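PDB 4CZW: PAN2-PAN3 deadenylation complex catalytic subunit pan2 from Neurospora crassa, which probably shortens the poly(A) tails of cytoplasmic mRNAs as the exonuclease subunit of the Pan2-Pan3 deadenylation complex. Local coordinates for residues Q338-R350 and D359-I372. Numbering follows the deposited sequence.
Sequences QKSHLVATVNVGR and DRWHLFNDFSVRGI
His341 and Asn365 tie the near end of an antiparallel pairing: NE2 of His341 donates to Asn365 OD1 at 2.9 Å, nearly straight and in the ring plane, yet tilted 35° from the plane of the amide carbonyl. Asn365 ND2 turns instead to the backbone oxygens of Glu12 and Arg14. Val343 follows, its CG2 lying 3.9 Å from Leu363 CD1. Ala344 and Phe364 then form a hydrogen-bonded pair, joined by two backbone bonds. On the opposite face of the sheet from Ala344, Thr345 CG2 touches both Leu363 CD1 and Ile372 CD1. Val346 pairs with His362 as Ala344 does with Phe364, and its CB meets CE2 of the Phe364 ring, which reaches on past Ala344. Next, Asn347 CB sits 3.5 Å above the centre of the six-membered ring of Trp361, a CH-pi contact. With CG anti to the backbone N (chi1 -166°), OD1 can accept from Gly349 N at 3.0 Å, an Asx turn. A serine in place of Trp361 would probably leave Asn347 without its aromatic floor and open a gap beside Leu325. At Val348, CG1 lies at the edge of the Phe364 ring, 4.1 Å from CZ, while backbone N and His362 ND1 reach Arg360 O from opposite faces of its carbonyl plane. Strands 321-334, 339-347, 361-365 and 368-371, each antiparallel to the next, make a beta meander in the USP-like domain, a predicted inactive pseudo-hydrolase that serves as a structural scaffold.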
loop_
_atom_site.group_PDB
_atom_site.type_symbol
_atom_site.label_atom_id
_atom_site.label_comp_id
_atom_site.label_asym_id
_atom_site.label_seq_id
_atom_site.Cartn_x
_atom_site.Cartn_y
_atom_site.Cartn_z
ATOM N N GLN A 338 23.599 4.504 17.889
ATOM C CA GLN A 338 22.359 3.917 18.386
ATOM C C GLN A 338 21.127 4.503 17.701
ATOM O O GLN A 338 20.953 5.722 17.623
ATOM C CB GLN A 338 22.260 4.089 19.904
ATOM C CG GLN A 338 21.925 2.806 20.652
ATOM C CD GLN A 338 20.433 2.573 20.792
ATOM O OE1 GLN A 338 19.667 3.507 21.036
ATOM N NE2 GLN A 338 20.012 1.323 20.642
ATOM N N LYS A 339 20.288 3.602 17.193
ATOM C CA LYS A 339 19.068 3.955 16.471
ATOM C C LYS A 339 18.138 2.755 16.364
ATOM O O LYS A 339 18.229 1.817 17.162
ATOM C CB LYS A 339 19.387 4.476 15.067
ATOM C CG LYS A 339 20.247 3.541 14.211
ATOM C CD LYS A 339 20.335 4.030 12.766
ATOM C CE LYS A 339 21.699 3.744 12.147
ATOM N NZ LYS A 339 21.927 4.590 10.938
ATOM N N SER A 340 17.258 2.790 15.365
ATOM C CA SER A 340 16.354 1.679 15.071
ATOM C C SER A 340 15.628 1.916 13.747
ATOM O O SER A 340 15.341 3.054 13.387
ATOM C CB SER A 340 15.338 1.479 16.211
ATOM O OG SER A 340 14.501 2.611 16.376
ATOM N N HIS A 341 15.345 0.842 13.017
ATOM C CA HIS A 341 14.464 0.924 11.853
ATOM C C HIS A 341 13.716 -0.397 11.712
ATOM O O HIS A 341 14.050 -1.375 12.381
ATOM C CB HIS A 341 15.239 1.252 10.571
ATOM C CG HIS A 341 15.743 0.046 9.842
ATOM N ND1 HIS A 341 16.798 -0.711 10.300
ATOM C CD2 HIS A 341 15.341 -0.529 8.683
ATOM C CE1 HIS A 341 17.021 -1.704 9.458
ATOM N NE2 HIS A 341 16.152 -1.616 8.468
ATOM N N LEU A 342 12.704 -0.429 10.851
ATOM C CA LEU A 342 11.832 -1.595 10.775
ATOM C C LEU A 342 12.009 -2.411 9.499
ATOM O O LEU A 342 12.236 -1.865 8.419
ATOM C CB LEU A 342 10.374 -1.157 10.902
ATOM C CG LEU A 342 10.089 -0.206 12.064
ATOM C CD1 LEU A 342 8.651 0.278 12.024
ATOM C CD2 LEU A 342 10.396 -0.872 13.395
ATOM N N VAL A 343 11.902 -3.728 9.639
ATOM C CA VAL A 343 11.877 -4.631 8.497
ATOM C C VAL A 343 10.645 -5.521 8.602
ATOM O O VAL A 343 9.933 -5.485 9.607
ATOM C CB VAL A 343 13.142 -5.507 8.417
ATOM C CG1 VAL A 343 14.389 -4.636 8.337
ATOM C CG2 VAL A 343 13.213 -6.448 9.610
ATOM N N ALA A 344 10.391 -6.315 7.570
ATOM C CA ALA A 344 9.233 -7.199 7.572
ATOM C C ALA A 344 9.609 -8.614 7.151
ATOM O O ALA A 344 10.173 -8.824 6.077
ATOM C CB ALA A 344 8.147 -6.648 6.660
ATOM N N THR A 345 9.301 -9.579 8.011
ATOM C CA THR A 345 9.489 -10.986 7.688
ATOM C C THR A 345 8.131 -11.617 7.413
ATOM O O THR A 345 7.338 -11.828 8.331
ATOM C CB THR A 345 10.203 -11.745 8.819
ATOM O OG1 THR A 345 9.467 -11.590 10.039
ATOM C CG2 THR A 345 11.611 -11.205 9.013
ATOM N N VAL A 346 7.865 -11.911 6.144
ATOM C CA VAL A 346 6.537 -12.338 5.717
ATOM C C VAL A 346 6.562 -13.661 4.953
ATOM O O VAL A 346 7.436 -13.892 4.118
ATOM C CB VAL A 346 5.877 -11.261 4.824
ATOM C CG1 VAL A 346 4.492 -11.698 4.376
ATOM C CG2 VAL A 346 5.807 -9.930 5.556
ATOM N N ASN A 347 5.600 -14.530 5.252
ATOM C CA ASN A 347 5.380 -15.735 4.463
ATOM C C ASN A 347 4.481 -15.410 3.273
ATOM O O ASN A 347 3.261 -15.327 3.411
ATOM C CB ASN A 347 4.758 -16.838 5.324
ATOM C CG ASN A 347 4.822 -18.207 4.666
ATOM O OD1 ASN A 347 4.729 -18.332 3.444
ATOM N ND2 ASN A 347 4.984 -19.244 5.479
ATOM N N VAL A 348 5.090 -15.231 2.104
ATOM C CA VAL A 348 4.355 -14.812 0.913
ATOM C C VAL A 348 3.513 -15.937 0.315
ATOM O O VAL A 348 2.832 -15.742 -0.692
ATOM C CB VAL A 348 5.309 -14.283 -0.176
ATOM C CG1 VAL A 348 6.110 -13.104 0.351
ATOM C CG2 VAL A 348 6.231 -15.391 -0.661
ATOM N N GLY A 349 3.559 -17.110 0.938
ATOM C CA GLY A 349 2.814 -18.257 0.454
ATOM C C GLY A 349 1.332 -18.186 0.764
ATOM O O GLY A 349 0.525 -18.853 0.117
ATOM N N ARG A 350 0.973 -17.375 1.755
ATOM C CA ARG A 350 -0.420 -17.240 2.169
ATOM C C ARG A 350 -1.272 -16.620 1.065
ATOM O O ARG A 350 -2.433 -16.989 0.882
ATOM C CB ARG A 350 -0.528 -16.391 3.439
ATOM C CG ARG A 350 0.531 -16.678 4.493
ATOM C CD ARG A 350 0.453 -18.100 5.021
ATOM N NE ARG A 350 1.386 -18.309 6.125
ATOM C CZ ARG A 350 1.617 -19.484 6.700
ATOM N NH1 ARG A 350 0.987 -20.570 6.275
ATOM N NH2 ARG A 350 2.484 -19.575 7.701
ATOM N N ASP A 359 6.473 -23.145 3.234
ATOM C CA ASP A 359 7.415 -22.202 3.826
ATOM C C ASP A 359 8.063 -21.320 2.764
ATOM O O ASP A 359 9.027 -21.720 2.112
ATOM C CB ASP A 359 8.489 -22.946 4.620
ATOM C CG ASP A 359 7.924 -23.670 5.825
ATOM O OD1 ASP A 359 6.940 -23.172 6.412
ATOM O OD2 ASP A 359 8.463 -24.738 6.187
ATOM N N ARG A 360 7.521 -20.118 2.597
ATOM C CA ARG A 360 8.045 -19.164 1.628
ATOM C C ARG A 360 8.300 -17.812 2.289
ATOM O O ARG A 360 7.821 -16.780 1.821
ATOM C CB ARG A 360 7.077 -19.006 0.455
ATOM C CG ARG A 360 6.754 -20.309 -0.261
ATOM C CD ARG A 360 5.837 -20.074 -1.450
ATOM N NE ARG A 360 6.401 -19.103 -2.382
ATOM C CZ ARG A 360 7.270 -19.404 -3.340
ATOM N NH1 ARG A 360 7.681 -20.656 -3.496
ATOM N NH2 ARG A 360 7.729 -18.454 -4.143
ATOM N N TRP A 361 9.058 -17.829 3.380
ATOM C CA TRP A 361 9.335 -16.615 4.142
ATOM C C TRP A 361 10.358 -15.723 3.448
ATOM O O TRP A 361 11.352 -16.204 2.901
ATOM C CB TRP A 361 9.823 -16.976 5.547
ATOM C CG TRP A 361 8.795 -17.695 6.364
ATOM C CD1 TRP A 361 8.575 -19.041 6.405
ATOM C CD2 TRP A 361 7.843 -17.105 7.258
ATOM N NE1 TRP A 361 7.546 -19.326 7.269
ATOM C CE2 TRP A 361 7.079 -18.156 7.805
ATOM C CE3 TRP A 361 7.562 -15.792 7.648
ATOM C CZ2 TRP A 361 6.054 -17.932 8.723
ATOM C CZ3 TRP A 361 6.544 -15.573 8.559
ATOM C CH2 TRP A 361 5.802 -16.638 9.085
ATOM N N HIS A 362 10.107 -14.418 3.478
ATOM C CA HIS A 362 11.012 -13.445 2.877
ATOM C C HIS A 362 11.286 -12.273 3.814
ATOM O O HIS A 362 10.416 -11.859 4.581
ATOM C CB HIS A 362 10.444 -12.923 1.557
ATOM C CG HIS A 362 10.512 -13.911 0.435
ATOM N ND1 HIS A 362 9.659 -14.988 0.338
ATOM C CD2 HIS A 362 11.335 -13.983 -0.638
ATOM C CE1 HIS A 362 9.953 -15.682 -0.749
ATOM N NE2 HIS A 362 10.966 -15.093 -1.358
ATOM N N LEU A 363 12.501 -11.741 3.741
ATOM C CA LEU A 363 12.873 -10.564 4.514
ATOM C C LEU A 363 12.709 -9.299 3.679
ATOM O O LEU A 363 13.386 -9.123 2.666
ATOM C CB LEU A 363 14.313 -10.682 5.016
ATOM C CG LEU A 363 14.934 -9.414 5.605
ATOM C CD1 LEU A 363 14.155 -8.937 6.820
ATOM C CD2 LEU A 363 16.397 -9.644 5.955
ATOM N N PHE A 364 11.806 -8.423 4.106
ATOM C CA PHE A 364 11.579 -7.165 3.407
ATOM C C PHE A 364 12.234 -5.999 4.139
ATOM O O PHE A 364 11.568 -5.249 4.854
ATOM C CB PHE A 364 10.080 -6.905 3.236
ATOM C CG PHE A 364 9.410 -7.833 2.262
ATOM C CD1 PHE A 364 9.366 -7.525 0.912
ATOM C CD2 PHE A 364 8.824 -9.009 2.696
ATOM C CE1 PHE A 364 8.751 -8.375 0.012
ATOM C CE2 PHE A 364 8.206 -9.863 1.801
ATOM C CZ PHE A 364 8.170 -9.545 0.457
ATOM N N ASN A 365 13.543 -5.861 3.964
ATOM C CA ASN A 365 14.275 -4.726 4.511
ATOM C C ASN A 365 14.249 -3.569 3.523
ATOM O O ASN A 365 15.205 -3.359 2.774
ATOM C CB ASN A 365 15.715 -5.121 4.844
ATOM C CG ASN A 365 16.490 -4.002 5.517
ATOM O OD1 ASN A 365 15.921 -2.981 5.907
ATOM N ND2 ASN A 365 17.795 -4.194 5.665
ATOM N N ASP A 366 13.142 -2.828 3.531
ATOM C CA ASP A 366 12.891 -1.769 2.557
ATOM C C ASP A 366 12.981 -2.315 1.132
ATOM O O ASP A 366 12.246 -3.234 0.773
ATOM C CB ASP A 366 13.860 -0.601 2.759
ATOM C CG ASP A 366 13.548 0.203 4.007
ATOM O OD1 ASP A 366 12.356 0.494 4.245
ATOM O OD2 ASP A 366 14.490 0.543 4.753
ATOM N N PHE A 367 13.878 -1.758 0.325
ATOM C CA PHE A 367 14.011 -2.206 -1.059
ATOM C C PHE A 367 14.982 -3.378 -1.178
ATOM O O PHE A 367 15.274 -3.845 -2.279
ATOM C CB PHE A 367 14.448 -1.052 -1.968
ATOM C CG PHE A 367 15.702 -0.355 -1.521
ATOM C CD1 PHE A 367 16.946 -0.792 -1.948
ATOM C CD2 PHE A 367 15.637 0.752 -0.691
ATOM C CE1 PHE A 367 18.100 -0.148 -1.545
ATOM C CE2 PHE A 367 16.787 1.401 -0.284
ATOM C CZ PHE A 367 18.019 0.952 -0.713
ATOM N N SER A 368 15.477 -3.853 -0.040
ATOM C CA SER A 368 16.318 -5.045 -0.014
ATOM C C SER A 368 15.484 -6.266 0.363
ATOM O O SER A 368 15.092 -6.429 1.520
ATOM C CB SER A 368 17.480 -4.869 0.964
ATOM O OG SER A 368 18.298 -6.025 0.998
ATOM N N VAL A 369 15.215 -7.119 -0.619
ATOM C CA VAL A 369 14.369 -8.289 -0.412
ATOM C C VAL A 369 15.167 -9.582 -0.543
ATOM O O VAL A 369 15.947 -9.747 -1.481
ATOM C CB VAL A 369 13.198 -8.309 -1.412
ATOM C CG1 VAL A 369 12.295 -9.507 -1.156
ATOM C CG2 VAL A 369 12.413 -7.011 -1.326
ATOM N N ARG A 370 14.962 -10.498 0.398
ATOM C CA ARG A 370 15.709 -11.748 0.421
ATOM C C ARG A 370 14.858 -12.885 0.975
ATOM O O ARG A 370 14.054 -12.677 1.884
ATOM C CB ARG A 370 16.977 -11.586 1.258
ATOM C CG ARG A 370 18.240 -12.118 0.610
ATOM C CD ARG A 370 19.471 -11.549 1.297
ATOM N NE ARG A 370 20.194 -10.610 0.445
ATOM C CZ ARG A 370 19.851 -9.337 0.271
ATOM N NH1 ARG A 370 18.786 -8.844 0.887
ATOM N NH2 ARG A 370 20.571 -8.558 -0.524
ATOM N N GLY A 371 15.035 -14.082 0.422
ATOM C CA GLY A 371 14.334 -15.254 0.915
ATOM C C GLY A 371 15.020 -15.820 2.143
ATOM O O GLY A 371 16.249 -15.871 2.206
ATOM N N ILE A 372 14.229 -16.236 3.126
ATOM C CA ILE A 372 14.774 -16.784 4.363
ATOM C C ILE A 372 14.041 -18.053 4.782
ATOM O O ILE A 372 12.958 -18.353 4.277
ATOM C CB ILE A 372 14.700 -15.764 5.517
ATOM C CG1 ILE A 372 13.254 -15.313 5.740
ATOM C CG2 ILE A 372 15.602 -14.570 5.240
ATOM C CD1 ILE A 372 13.093 -14.312 6.861
#